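Long-range contacts in ecto-NAD+ glycohydrolase (CD38 molecule) (Bos taurus, PDB 3GHH), which belongs to the ADP-ribosyl cyclase family as a CD38 molecule and is seen here as two chains, each with a parallel sheet flanked by helices: residues Asn163-Val168 against Pro193-Glu198; Arg156-Ala161 against Arg185-Asn190; His203-Pro208 against Ser239-Leu244; Cys81-Phe86 against Arg102-Glu107; Lys58-Ala63 against Cys121-Ser126. The protein carries 1 engineered substitution. All coordinates share one frame; numbering follows the deposited sequence.

Contact 1 (Asn163-Val168 against Pro193-Glu198)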
# COMPACT_ATOMS: atom_id res chain seq x y z
N ASN A 163 -5.06 0.63 -13.98
CA ASN A 163 -5.62 0.84 -15.31
C ASN A 163 -5.82 2.33 -15.61
O ASN A 163 -4.93 3.14 -15.35
CB ASN A 163 -6.88 0.01 -15.50
CG ASN A 163 -6.58 -1.49 -15.50
OD1 ASN A 163 -5.46 -1.91 -15.80
ND2 ASN A 163 -7.58 -2.30 -15.18
N THR A 164 -6.96 2.71 -16.16
CA THR A 164 -7.17 4.12 -16.50
C THR A 164 -7.60 4.91 -15.26
O THR A 164 -8.52 4.52 -14.55
CB THR A 164 -8.19 4.30 -17.63
OG1 THR A 164 -7.79 3.53 -18.77
CG2 THR A 164 -8.29 5.78 -18.05
N VAL A 165 -6.91 6.01 -15.01
CA VAL A 165 -7.30 6.93 -13.94
C VAL A 165 -7.52 8.29 -14.57
O VAL A 165 -6.98 8.58 -15.63
CB VAL A 165 -6.21 7.04 -12.86
CG1 VAL A 165 -5.91 5.66 -12.26
CG2 VAL A 165 -4.95 7.66 -13.46
N ARG A 166 -8.33 9.11 -13.92
CA ARG A 166 -8.61 10.44 -14.45
C ARG A 166 -8.26 11.49 -13.41
O ARG A 166 -8.32 11.22 -12.21
CB ARG A 166 -10.09 10.56 -14.80
CG ARG A 166 -10.46 9.88 -16.10
CD ARG A 166 -11.90 9.44 -16.09
NE ARG A 166 -12.03 8.06 -15.65
CZ ARG A 166 -12.54 7.09 -16.39
NH1 ARG A 166 -12.98 7.35 -17.62
NH2 ARG A 166 -12.61 5.86 -15.91
N VAL A 167 -7.91 12.69 -13.85
CA VAL A 167 -7.67 13.78 -12.90
C VAL A 167 -8.40 15.03 -13.38
O VAL A 167 -8.40 15.32 -14.57
CB VAL A 167 -6.15 14.06 -12.72
CG1 VAL A 167 -5.53 14.53 -14.01
CG2 VAL A 167 -5.93 15.09 -11.62
N VAL A 168 -9.03 15.74 -12.45
CA VAL A 168 -9.76 16.96 -12.79
C VAL A 168 -8.97 18.15 -12.28
O VAL A 168 -8.78 18.31 -11.07
CB VAL A 168 -11.18 16.96 -12.19
CG1 VAL A 168 -11.93 18.21 -12.62
CG2 VAL A 168 -11.94 15.70 -12.59
N PRO A 193 3.13 2.61 -11.46
CA PRO A 193 3.65 2.68 -12.82
C PRO A 193 2.79 1.89 -13.80
O PRO A 193 2.17 0.89 -13.43
CB PRO A 193 5.06 2.06 -12.70
CG PRO A 193 5.39 2.13 -11.22
CD PRO A 193 4.06 1.97 -10.52
N GLN A 194 2.76 2.36 -15.04
CA GLN A 194 2.06 1.71 -16.16
C GLN A 194 0.53 1.81 -16.13
O GLN A 194 -0.15 1.18 -16.94
CB GLN A 194 2.52 0.26 -16.33
CG GLN A 194 3.96 0.16 -16.82
CD GLN A 194 4.56 -1.21 -16.59
OE1 GLN A 194 3.89 -2.23 -16.76
NE2 GLN A 194 5.83 -1.24 -16.22
N VAL A 195 -0.00 2.61 -15.21
CA VAL A 195 -1.40 3.03 -15.35
C VAL A 195 -1.46 4.11 -16.43
O VAL A 195 -0.43 4.62 -16.86
CB VAL A 195 -2.00 3.58 -14.05
CG1 VAL A 195 -1.66 2.67 -12.88
CG2 VAL A 195 -1.52 5.00 -13.81
N GLU A 196 -2.67 4.44 -16.88
CA GLU A 196 -2.85 5.52 -17.84
C GLU A 196 -3.64 6.63 -17.20
O GLU A 196 -4.64 6.38 -16.52
CB GLU A 196 -3.56 5.02 -19.10
CG GLU A 196 -2.79 3.91 -19.79
CD GLU A 196 -3.44 3.44 -21.08
OE1 GLU A 196 -4.41 4.09 -21.54
OE2 GLU A 196 -2.97 2.42 -21.63
N LEU A 197 -3.20 7.86 -17.42
CA LEU A 197 -3.82 9.02 -16.80
C LEU A 197 -4.41 9.96 -17.86
O LEU A 197 -3.72 10.36 -18.80
CB LEU A 197 -2.80 9.77 -15.94
CG LEU A 197 -3.34 10.99 -15.16
CD1 LEU A 197 -2.54 11.25 -13.88
CD2 LEU A 197 -3.31 12.21 -16.05
N GLU A 198 -5.69 10.28 -17.69
CA GLU A 198 -6.37 11.27 -18.52
C GLU A 198 -6.64 12.49 -17.66
O GLU A 198 -7.28 12.39 -16.61
CB GLU A 198 -7.69 10.70 -19.06
CG GLU A 198 -7.50 9.39 -19.83
CD GLU A 198 -8.79 8.82 -20.37
OE1 GLU A 198 -9.89 9.22 -19.91
OE2 GLU A 198 -8.70 7.94 -21.26

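Contact 2 (Arg156-Ala161 against Arg185-Asn190). Engineered in segment 185-190: Gln187 (natural residue Glu).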
# COMPACT_ATOMS: atom_id res chain seq x y z
N ARG A 156 -1.18 6.40 -0.45
CA ARG A 156 -1.66 5.04 -0.68
C ARG A 156 -2.72 4.94 -1.80
O ARG A 156 -2.74 3.98 -2.56
CB ARG A 156 -2.22 4.44 0.62
CG ARG A 156 -1.20 4.32 1.72
CD ARG A 156 -0.19 3.22 1.42
NE ARG A 156 -0.81 1.89 1.37
CZ ARG A 156 -1.00 1.13 2.44
NH1 ARG A 156 -0.62 1.56 3.63
NH2 ARG A 156 -1.56 -0.07 2.32
N PHE A 157 -3.60 5.94 -1.89
CA PHE A 157 -4.56 6.08 -2.99
C PHE A 157 -3.83 6.06 -4.35
O PHE A 157 -4.19 5.33 -5.27
CB PHE A 157 -5.31 7.40 -2.81
CG PHE A 157 -6.46 7.63 -3.75
CD1 PHE A 157 -7.58 6.81 -3.73
CD2 PHE A 157 -6.48 8.74 -4.58
CE1 PHE A 157 -8.66 7.06 -4.56
CE2 PHE A 157 -7.55 9.00 -5.41
CZ PHE A 157 -8.65 8.16 -5.40
N ALA A 158 -2.78 6.86 -4.46
CA ALA A 158 -2.00 6.94 -5.70
C ALA A 158 -1.29 5.62 -6.00
O ALA A 158 -1.24 5.18 -7.15
CB ALA A 158 -0.99 8.10 -5.62
N GLU A 159 -0.75 4.99 -4.96
CA GLU A 159 -0.05 3.72 -5.12
C GLU A 159 -0.94 2.59 -5.61
O GLU A 159 -0.49 1.70 -6.34
CB GLU A 159 0.63 3.32 -3.81
CG GLU A 159 1.87 4.14 -3.48
CD GLU A 159 2.46 3.79 -2.13
OE1 GLU A 159 2.00 2.81 -1.52
OE2 GLU A 159 3.40 4.49 -1.70
N SER A 160 -2.21 2.61 -5.22
CA SER A 160 -3.08 1.48 -5.50
C SER A 160 -3.84 1.67 -6.82
O SER A 160 -4.53 0.76 -7.27
CB SER A 160 -4.05 1.27 -4.33
OG SER A 160 -4.83 2.43 -4.16
N ALA A 161 -3.70 2.85 -7.42
CA ALA A 161 -4.39 3.17 -8.67
C ALA A 161 -4.11 2.11 -9.73
O ALA A 161 -3.02 1.56 -9.78
CB ALA A 161 -3.95 4.54 -9.18
N ARG A 185 2.60 16.80 -5.34
CA ARG A 185 3.69 16.52 -4.49
C ARG A 185 3.66 15.10 -3.94
O ARG A 185 4.67 14.49 -3.79
CB ARG A 185 3.67 17.54 -3.39
CG ARG A 185 4.54 17.31 -2.33
CD ARG A 185 4.60 18.54 -1.54
NE ARG A 185 3.34 18.86 -0.89
CZ ARG A 185 2.88 18.20 0.15
NH1 ARG A 185 3.56 17.22 0.63
NH2 ARG A 185 1.76 18.57 0.70
N VAL A 186 2.48 14.59 -3.65
CA VAL A 186 2.31 13.28 -3.05
C VAL A 186 1.70 12.22 -3.99
O VAL A 186 2.08 11.05 -3.96
CB VAL A 186 1.45 13.37 -1.75
CG1 VAL A 186 1.13 11.99 -1.23
CG2 VAL A 186 2.18 14.21 -0.69
N GLN A 187 0.73 12.63 -4.81
CA GLN A 187 0.01 11.66 -5.63
C GLN A 187 0.67 11.34 -6.96
O GLN A 187 0.97 10.19 -7.23
CB GLN A 187 -1.44 12.11 -5.84
CG GLN A 187 -2.18 12.25 -4.52
CD GLN A 187 -3.65 12.47 -4.71
OE1 GLN A 187 -4.07 13.44 -5.33
NE2 GLN A 187 -4.46 11.57 -4.16
N ALA A 188 0.88 12.35 -7.80
CA ALA A 188 1.46 12.11 -9.12
C ALA A 188 2.80 11.35 -9.07
O ALA A 188 3.00 10.41 -9.84
CB ALA A 188 1.58 13.41 -9.92
N PRO A 189 3.72 11.76 -8.17
CA PRO A 189 5.01 11.07 -8.07
C PRO A 189 4.93 9.67 -7.46
O PRO A 189 5.92 8.95 -7.47
CB PRO A 189 5.84 12.00 -7.15
CG PRO A 189 5.17 13.33 -7.25
CD PRO A 189 3.70 12.99 -7.36
N ASN A 190 3.77 9.28 -6.92
CA ASN A 190 3.61 7.96 -6.32
C ASN A 190 2.63 7.07 -7.09
O ASN A 190 2.35 5.94 -6.70
CB ASN A 190 3.18 8.07 -4.85
CG ASN A 190 4.30 8.57 -3.96
OD1 ASN A 190 4.19 9.63 -3.34
ND2 ASN A 190 5.39 7.82 -3.90

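Contact 3 (His203-Pro208 against Ser239-Leu244). With NAG (2-acetamido-2-deoxy-beta-D-glucopyranose), chain C.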
# COMPACT_ATOMS: atom_id res chain seq x y z
N HIS A 203 -12.47 25.05 -16.98
CA HIS A 203 -12.51 26.46 -16.60
C HIS A 203 -13.91 26.91 -16.21
O HIS A 203 -14.90 26.34 -16.65
CB HIS A 203 -11.94 27.34 -17.72
CG HIS A 203 -12.76 27.35 -18.96
ND1 HIS A 203 -13.89 28.14 -19.11
CD2 HIS A 203 -12.63 26.68 -20.13
CE1 HIS A 203 -14.41 27.94 -20.30
NE2 HIS A 203 -13.67 27.06 -20.95
N ASP A 204 -13.99 27.95 -15.38
CA ASP A 204 -15.27 28.52 -14.94
C ASP A 204 -16.19 28.90 -16.11
O ASP A 204 -15.73 29.22 -17.21
CB ASP A 204 -15.04 29.72 -14.02
CG ASP A 204 -14.25 29.35 -12.77
OD1 ASP A 204 -13.50 30.21 -12.26
OD2 ASP A 204 -14.37 28.20 -12.31
N THR A 205 -17.49 28.91 -15.84
CA THR A 205 -18.55 28.86 -16.85
C THR A 205 -18.44 29.60 -18.19
O THR A 205 -18.66 28.99 -19.24
CB THR A 205 -19.94 29.16 -16.24
OG1 THR A 205 -20.64 27.93 -16.02
CG2 THR A 205 -20.75 30.05 -17.17
N GLY A 206 -18.11 30.89 -18.23
CA GLY A 206 -17.59 31.67 -17.15
C GLY A 206 -16.64 32.67 -17.79
O GLY A 206 -16.90 33.86 -17.79
N LYS A 207 -15.58 32.19 -18.41
CA LYS A 207 -14.39 32.98 -18.65
C LYS A 207 -13.34 32.20 -19.38
O LYS A 207 -13.33 31.02 -19.30
CB LYS A 207 -13.90 33.35 -17.28
CG LYS A 207 -15.07 33.38 -16.30
CD LYS A 207 -14.68 33.57 -14.88
CE LYS A 207 -13.23 33.43 -14.72
NZ LYS A 207 -12.81 34.05 -13.46
N PRO A 208 -12.46 32.85 -20.12
CA PRO A 208 -11.47 32.14 -20.90
C PRO A 208 -10.43 31.48 -20.01
O PRO A 208 -10.11 32.00 -18.99
CB PRO A 208 -10.80 33.26 -21.66
CG PRO A 208 -11.24 34.50 -21.02
CD PRO A 208 -12.04 34.21 -19.85
N SER A 239 -15.48 24.22 -20.52
CA SER A 239 -16.12 24.80 -19.36
C SER A 239 -16.62 23.66 -18.47
O SER A 239 -16.67 22.51 -18.90
CB SER A 239 -17.29 25.69 -19.78
OG SER A 239 -18.30 24.89 -20.37
N ARG A 240 -16.98 24.01 -17.24
CA ARG A 240 -17.58 23.06 -16.31
C ARG A 240 -18.75 22.31 -16.94
O ARG A 240 -18.78 21.08 -16.90
CB ARG A 240 -18.02 23.79 -15.04
CG ARG A 240 -18.76 22.93 -14.02
CD ARG A 240 -19.26 23.78 -12.86
NE ARG A 240 -18.36 23.77 -11.70
CZ ARG A 240 -17.42 24.68 -11.46
NH1 ARG A 240 -17.24 25.69 -12.30
NH2 ARG A 240 -16.66 24.58 -10.38
N ASP A 241 -19.69 23.04 -17.53
CA ASP A 241 -20.85 22.40 -18.16
C ASP A 241 -20.43 21.52 -19.33
O ASP A 241 -20.87 20.37 -19.43
CB ASP A 241 -21.90 23.45 -18.59
CG ASP A 241 -22.49 24.21 -17.41
OD1 ASP A 241 -22.36 23.74 -16.26
OD2 ASP A 241 -23.09 25.29 -17.63
N GLN A 242 -19.58 22.04 -20.21
CA GLN A 242 -19.06 21.26 -21.33
C GLN A 242 -18.33 20.01 -20.86
O GLN A 242 -18.44 18.94 -21.46
CB GLN A 242 -18.10 22.10 -22.18
CG GLN A 242 -18.76 23.25 -22.94
CD GLN A 242 -17.75 24.05 -23.74
OE1 GLN A 242 -16.61 24.26 -23.31
NE2 GLN A 242 -18.17 24.52 -24.91
N PHE A 243 -17.57 20.15 -19.78
CA PHE A 243 -16.84 19.01 -19.26
C PHE A 243 -17.83 17.94 -18.82
O PHE A 243 -17.73 16.78 -19.21
CB PHE A 243 -15.95 19.44 -18.08
CG PHE A 243 -15.40 18.29 -17.29
CD1 PHE A 243 -14.60 17.33 -17.91
CD2 PHE A 243 -15.69 18.16 -15.94
CE1 PHE A 243 -14.10 16.27 -17.19
CE2 PHE A 243 -15.19 17.10 -15.21
CZ PHE A 243 -14.39 16.15 -15.83
N LEU A 244 -18.80 18.35 -18.01
CA LEU A 244 -19.79 17.42 -17.47
C LEU A 244 -20.69 16.83 -18.55
O LEU A 244 -21.43 15.88 -18.30
CB LEU A 244 -20.62 18.09 -16.39
CG LEU A 244 -19.88 18.47 -15.10
CD1 LEU A 244 -20.77 19.34 -14.22
CD2 LEU A 244 -19.41 17.23 -14.34
C1 NAG C . -10.81 26.99 -9.90
C2 NAG C . -12.26 26.54 -9.66
C3 NAG C . -13.13 27.62 -8.99
C4 NAG C . -12.41 28.32 -7.83
C5 NAG C . -10.98 28.70 -8.23
C6 NAG C . -10.19 29.26 -7.06
C7 NAG C . -13.19 24.96 -11.27
C8 NAG C . -13.66 24.76 -12.68
N2 NAG C . -12.88 26.21 -10.93
O3 NAG C . -14.35 27.05 -8.55
O4 NAG C . -13.19 29.45 -7.47
O5 NAG C . -10.26 27.59 -8.74
O6 NAG C . -10.25 28.35 -5.98
O7 NAG C . -13.10 24.00 -10.51
O HOH W 1 -14.55 26.62 -23.51

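Contact 4 (Cys81-Phe86 against Arg102-Glu107)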
# COMPACT_ATOMS: atom_id res chain seq x y z
N CYS A 81 -10.23 -0.81 -10.47
CA CYS A 81 -9.52 -0.36 -11.65
C CYS A 81 -10.44 0.36 -12.65
O CYS A 81 -11.53 -0.12 -12.97
CB CYS A 81 -8.83 -1.55 -12.32
SG CYS A 81 -7.77 -2.50 -11.20
N GLY A 82 -10.00 1.52 -13.11
CA GLY A 82 -10.77 2.30 -14.06
C GLY A 82 -11.86 3.19 -13.48
O GLY A 82 -12.59 3.84 -14.23
N GLN A 83 -11.99 3.21 -12.16
CA GLN A 83 -12.99 4.06 -11.51
C GLN A 83 -12.37 5.20 -10.71
O GLN A 83 -13.09 5.99 -10.12
CB GLN A 83 -13.84 3.24 -10.55
CG GLN A 83 -15.00 2.54 -11.19
CD GLN A 83 -15.97 2.01 -10.15
OE1 GLN A 83 -16.21 0.81 -10.07
NE2 GLN A 83 -16.52 2.91 -9.34
N GLN A 84 -11.04 5.28 -10.68
CA GLN A 84 -10.38 6.22 -9.77
C GLN A 84 -10.29 7.63 -10.33
O GLN A 84 -9.95 7.83 -11.50
CB GLN A 84 -8.99 5.70 -9.40
CG GLN A 84 -8.33 6.45 -8.27
CD GLN A 84 -7.34 5.59 -7.51
OE1 GLN A 84 -7.32 4.38 -7.68
NE2 GLN A 84 -6.51 6.22 -6.68
N VAL A 85 -10.60 8.61 -9.48
CA VAL A 85 -10.52 10.01 -9.89
C VAL A 85 -9.66 10.84 -8.93
O VAL A 85 -9.89 10.84 -7.73
CB VAL A 85 -11.92 10.65 -9.99
CG1 VAL A 85 -11.78 12.15 -10.22
CG2 VAL A 85 -12.71 9.99 -11.10
N PHE A 86 -8.66 11.53 -9.48
CA PHE A 86 -7.83 12.44 -8.72
C PHE A 86 -8.33 13.85 -9.02
O PHE A 86 -9.00 14.06 -10.03
CB PHE A 86 -6.37 12.31 -9.16
CG PHE A 86 -5.75 10.98 -8.80
CD1 PHE A 86 -4.99 10.85 -7.65
CD2 PHE A 86 -5.96 9.86 -9.59
CE1 PHE A 86 -4.44 9.62 -7.30
CE2 PHE A 86 -5.40 8.64 -9.26
CZ PHE A 86 -4.64 8.52 -8.11
N ARG A 102 -20.46 7.81 -11.62
CA ARG A 102 -20.29 6.62 -10.77
C ARG A 102 -18.82 6.26 -10.58
O ARG A 102 -18.44 5.09 -10.66
CB ARG A 102 -21.04 5.42 -11.36
CG ARG A 102 -22.50 5.69 -11.71
CD ARG A 102 -23.40 5.44 -10.52
NE ARG A 102 -24.80 5.32 -10.94
CZ ARG A 102 -25.70 6.30 -10.88
NH1 ARG A 102 -25.35 7.50 -10.41
NH2 ARG A 102 -26.94 6.08 -11.28
N LEU A 103 -18.00 7.27 -10.33
CA LEU A 103 -16.57 7.05 -10.09
C LEU A 103 -16.26 7.35 -8.63
O LEU A 103 -17.15 7.73 -7.87
CB LEU A 103 -15.75 7.96 -11.01
CG LEU A 103 -15.98 7.71 -12.51
CD1 LEU A 103 -15.35 8.82 -13.36
CD2 LEU A 103 -15.44 6.35 -12.92
N MET A 104 -15.01 7.17 -8.24
CA MET A 104 -14.62 7.36 -6.85
C MET A 104 -13.41 8.26 -6.69
O MET A 104 -12.35 7.99 -7.23
CB MET A 104 -14.34 6.01 -6.18
CG MET A 104 -15.59 5.16 -5.98
SD MET A 104 -15.20 3.54 -5.25
CE MET A 104 -14.78 4.03 -3.60
N THR A 105 -13.58 9.33 -5.93
CA THR A 105 -12.45 10.14 -5.51
C THR A 105 -11.96 9.58 -4.20
O THR A 105 -12.58 8.69 -3.63
CB THR A 105 -12.86 11.60 -5.27
OG1 THR A 105 -13.79 11.65 -4.18
CG2 THR A 105 -13.50 12.18 -6.53
N LEU A 106 -10.84 10.12 -3.73
CA LEU A 106 -10.30 9.74 -2.43
C LEU A 106 -11.38 9.85 -1.35
O LEU A 106 -11.40 9.05 -0.41
CB LEU A 106 -9.13 10.65 -2.06
CG LEU A 106 -8.47 10.36 -0.71
CD1 LEU A 106 -7.95 8.93 -0.69
CD2 LEU A 106 -7.34 11.35 -0.42
N GLU A 107 -12.25 10.84 -1.48
CA GLU A 107 -13.27 11.11 -0.48
C GLU A 107 -14.38 10.06 -0.52
O GLU A 107 -15.23 10.02 0.36
CB GLU A 107 -13.84 12.53 -0.64
CG GLU A 107 -12.85 13.64 -0.23
CD GLU A 107 -11.69 13.81 -1.20
OE1 GLU A 107 -11.84 13.47 -2.39
OE2 GLU A 107 -10.63 14.30 -0.77
O HOH W 2 -9.45 11.94 -5.37

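Contact 5 (Lys58-Ala63 against Cys121-Ser126)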
# COMPACT_ATOMS: atom_id res chain seq x y z
N LYS A 58 -1.36 12.63 21.88
CA LYS A 58 -0.04 12.82 21.27
C LYS A 58 0.18 14.29 20.97
O LYS A 58 -0.77 15.06 20.89
CB LYS A 58 0.07 12.00 19.98
CG LYS A 58 -0.07 10.49 20.19
CD LYS A 58 -0.11 9.75 18.86
CE LYS A 58 0.01 8.25 19.05
NZ LYS A 58 -0.01 7.55 17.74
N ASP A 59 1.44 14.67 20.83
CA ASP A 59 1.80 16.03 20.46
C ASP A 59 1.18 16.34 19.10
O ASP A 59 1.52 15.69 18.11
CB ASP A 59 3.33 16.13 20.40
CG ASP A 59 3.84 17.53 20.18
OD1 ASP A 59 3.13 18.35 19.54
OD2 ASP A 59 4.96 17.82 20.65
N PRO A 60 0.28 17.33 19.04
CA PRO A 60 -0.49 17.69 17.84
C PRO A 60 0.39 18.19 16.70
O PRO A 60 -0.12 18.41 15.60
CB PRO A 60 -1.38 18.84 18.32
CG PRO A 60 -1.31 18.84 19.81
CD PRO A 60 0.00 18.24 20.17
N CYS A 61 1.67 18.39 16.96
CA CYS A 61 2.56 18.89 15.93
C CYS A 61 3.71 17.95 15.62
O CYS A 61 4.71 18.37 15.03
CB CYS A 61 3.10 20.28 16.29
SG CYS A 61 1.97 21.60 15.85
N LYS A 62 3.58 16.69 16.02
CA LYS A 62 4.59 15.69 15.70
C LYS A 62 3.98 14.49 14.98
O LYS A 62 4.47 13.37 15.12
CB LYS A 62 5.30 15.21 16.96
CG LYS A 62 6.48 16.06 17.42
CD LYS A 62 7.18 15.35 18.57
CE LYS A 62 8.44 16.08 19.02
NZ LYS A 62 9.18 15.30 20.04
N ALA A 63 2.92 14.73 14.22
CA ALA A 63 2.32 13.64 13.44
C ALA A 63 3.35 13.11 12.45
O ALA A 63 4.09 13.88 11.84
CB ALA A 63 1.06 14.12 12.70
N CYS A 121 -7.80 16.94 16.40
CA CYS A 121 -6.48 16.95 17.02
C CYS A 121 -6.60 16.57 18.50
O CYS A 121 -7.67 16.69 19.09
CB CYS A 121 -5.79 18.31 16.86
SG CYS A 121 -6.64 19.71 17.66
N GLY A 122 -5.51 16.08 19.08
CA GLY A 122 -5.48 15.73 20.48
C GLY A 122 -4.58 16.65 21.27
O GLY A 122 -4.21 17.73 20.81
N GLU A 123 -4.23 16.21 22.48
CA GLU A 123 -3.35 16.95 23.37
C GLU A 123 -2.64 15.96 24.29
O GLU A 123 -3.26 15.04 24.81
CB GLU A 123 -4.15 17.96 24.20
CG GLU A 123 -3.35 18.59 25.34
CD GLU A 123 -2.40 19.69 24.88
OE1 GLU A 123 -2.63 20.26 23.79
OE2 GLU A 123 -1.43 19.98 25.60
N PRO A 124 -1.32 16.14 24.49
CA PRO A 124 -0.62 15.19 25.36
C PRO A 124 -1.25 15.22 26.74
O PRO A 124 -1.70 16.28 27.17
CB PRO A 124 0.81 15.76 25.41
CG PRO A 124 0.93 16.59 24.18
CD PRO A 124 -0.43 17.19 23.98
N GLY A 125 -1.33 14.06 27.40
CA GLY A 125 -1.91 13.99 28.73
C GLY A 125 -3.43 14.08 28.76
O GLY A 125 -4.03 14.34 29.80
N SER A 126 -4.05 13.87 27.60
CA SER A 126 -5.50 13.88 27.52
C SER A 126 -5.98 12.82 26.54
O SER A 126 -5.40 12.65 25.47
CB SER A 126 -6.02 15.24 27.08
OG SER A 126 -7.42 15.19 26.85
O HOH W 3 -2.72 14.99 18.87

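Contact 1 (Asn163-Val168 against Pro193-Glu198)
The guanidinium of Arg166 and the carboxylate of Glu198 stand almost square to each other, their planes 85° apart. Glu198 OE1 lies well out of the guanidinium plane, 4.3 Å from Arg166 NH1, and no N-H points at it. Any attraction between the two is probably one of charge only. Both side chains run the same way, with Arg166 CG beside Glu198 OE1. Thr164 CG2 packs against the carboxylate carbon, at 3.9 Å from Glu198 CD. The stronger partner of Glu198 is Arg233 on the next strand, which also takes the carboxylate of Glu196. Thr164, Arg166, Glu196 and Glu198 all lie on one face of the sheet. The segments are adjacent parallel strands, joined through helix 182-187 as a beta-alpha-beta unit. Four backbone bonds hold them in register. Val165 N to Glu196 O is 2.8 Å and nearly straight at 172°, and Val167 N to Glu198 O is also 2.8 Å. Glu196 N meets Asn163 O from above the carbonyl plane, 3.0 Å away. The other face is apolar. A chi1 of -59° sets Val165 CG1 anti to the carbonyl carbon, which leaves CG2 between the backbone N and that carbon, 3.9 Å from Leu197 CB. Val167 CG1 reaches Leu197 CD2 at 3.8 Å. Phe86 of strand 84-88 packs on both valines.

Contact 2 (Arg156-Ala161 against Arg185-Asn190)
Asn190, Ala158 and Gln187 have the most surface buried here. The methyl of Ala158 points at the other segment and sits 3.3 Å from Gln187 O, with Gln187 CB at 4.0 Å from Ala158 CB. The backbones come close at this point, with Ala158 CA 5.1 Å from Gln187 CA. Gln187 is an engineered residue, glutamate in the natural sequence. Its chain is extended beyond CG, and its NE2 comes to the edge of the Phe157 ring, near the ring plane, 3.5 Å from CD2. Ring and amide planes are 24° apart. Asn190 adds its backbone and CB: its O is 3.7 Å from Glu159 CG, and its CB is 4.2 Å from Ala158 CB. No hydrogen bond crosses between the segments. The carboxylate of Glu159 instead pairs with Arg156 of the second subunit. The contact sets the C-terminal end of helix 145-160 against residues 187-190, at and beyond helix 182-187. Phe86 of strand 84-88 touches Phe157, Ala158 and Gln187.

Contact 3 (His203-Pro208 against Ser239-Leu244)
Ser239 lies over one face of the His203 ring. Its CA is 3.8 Å from the ring centroid, a CH-pi contact. The pair forms a parallel beta bridge where strands 196-203 and 231-239 end, and Ser239 is the N-cap of helix 240-245. A weak hydrogen bond, 3.2 Å, runs from Arg240 N to His203 O. Asp204 OD2 lies at the guanidinium edge, in plane, in a long salt bridge of 3.8 Å to Arg240 NH1. The same oxygen accepts from NAG N2 at 2.8 Å, so the sugar and the arginine share it. A second shell positions these groups. His203 CG sits between its backbone N and carbonyl carbon (chi1 66°), which turns the ring back so that ND1 donates to Asp204 O at 2.9 Å. Ser239 and Gln242 make a capping box: Ser239 N donates to Gln242 OE1, and Gln242 N to Ser239 OG. A water in the imidazole plane sits 2.7 Å from His203 NE2 and donates to Gln242 OE1 at 3.1 Å.

Contact 4 (Cys81-Phe86 against Arg102-Glu107)
Val85 and Leu103 form the close-packed part of this contact. Val85 CG2 lies 3.7 Å from both CB and CD1 of Leu103, and the two side chains cross at about a right angle. The segments pair over a short parallel stretch of a beta-alpha-beta unit: strand 84-88, helix 91-101, then 104-105, a weakly bonded strand at an outer edge of the sheet. Two backbone bonds carry the pairing. Met104 N donates to Gln83 O at 2.9 Å and 168°, close to the C=O axis. Val85 N donates to Met104 O, also at 2.9 Å but more bent, at 150°. Leu103 CB also presses on Gln83 O, and its CD2 lies beside the Gln83 backbone. On the other face of the strands, Met104 turns its end away from the first segment, and Gln84 NE2 is held by Phe157 O of helix 145-160.

The outer side is looser. Arg102 is exposed and its side chain leads away. Gln83, partly exposed, is extended beyond CG, which brings its NE2 to 3.2 Å from Arg102 O. A separate, buried link lies at the far end, among Val85, Thr105 and Leu106. Leu106 N is too distant from Val85 O for a direct bond. A water joins them: it donates to Val85 O at 2.6 Å and accepts from Leu106 N at 2.8 Å.

Contact 5 (Lys58-Ala63 against Cys121-Ser126)
Apolar contact comes first, between Pro60 and Pro124. The two side chains cross at about a right angle, and Pro60 CD is 4.0 Å from Pro124 CD. Pro124 CG also rests 3.9 Å from Asp59 CA. Contacts of carbon with backbone oxygen form a second group. Pro60 CG lies 3.3 Å from Gly122 O, and Pro124 CD lies 3.8 Å from Lys58 O. Both segments are irregular loops with beta turns, type I from Asp59 to Lys62 and type II from Glu123 to Ser126. An Asx turn lies within the first: Asp59, with CG anti to its N (chi1 -173°), brings OD1 3.0 Å from Cys61 N, which donates to it. No direct hydrogen bond joins the segments. Water does so instead, donating to Lys58 O at 2.8 Å and accepting from Gly122 N at 3.0 Å. Disulfides tie each segment to other parts of the chain: Cys61 to Cys141, Cys121 to Cys134. Trp11 and Pro135 also pack on Pro60.

How the contacts relate
From the N terminus, contact 5 opens first, at 58-63, and closes the longest loop at 121-126. Contact 4 opens and closes within that loop, bringing strand 104-105 onto strand 84-88. Contact 2 opens next, at the end of helix 145-160. Contact 1 opens before contact 2 closes, so these two cross: 156-161, 163-168, 185-190, 193-198. Contact 3 follows in series near the C terminus, where the last two strands end. Contacts 1 and 4 share the parallel sheet through the bond Phe86 N to Arg166 O, and Val195 CG1 packs on Ala161 O between contacts 1 and 2. Contact 5 lies far off, its centre about 37 Å from that of contact 1, across the chain's centre.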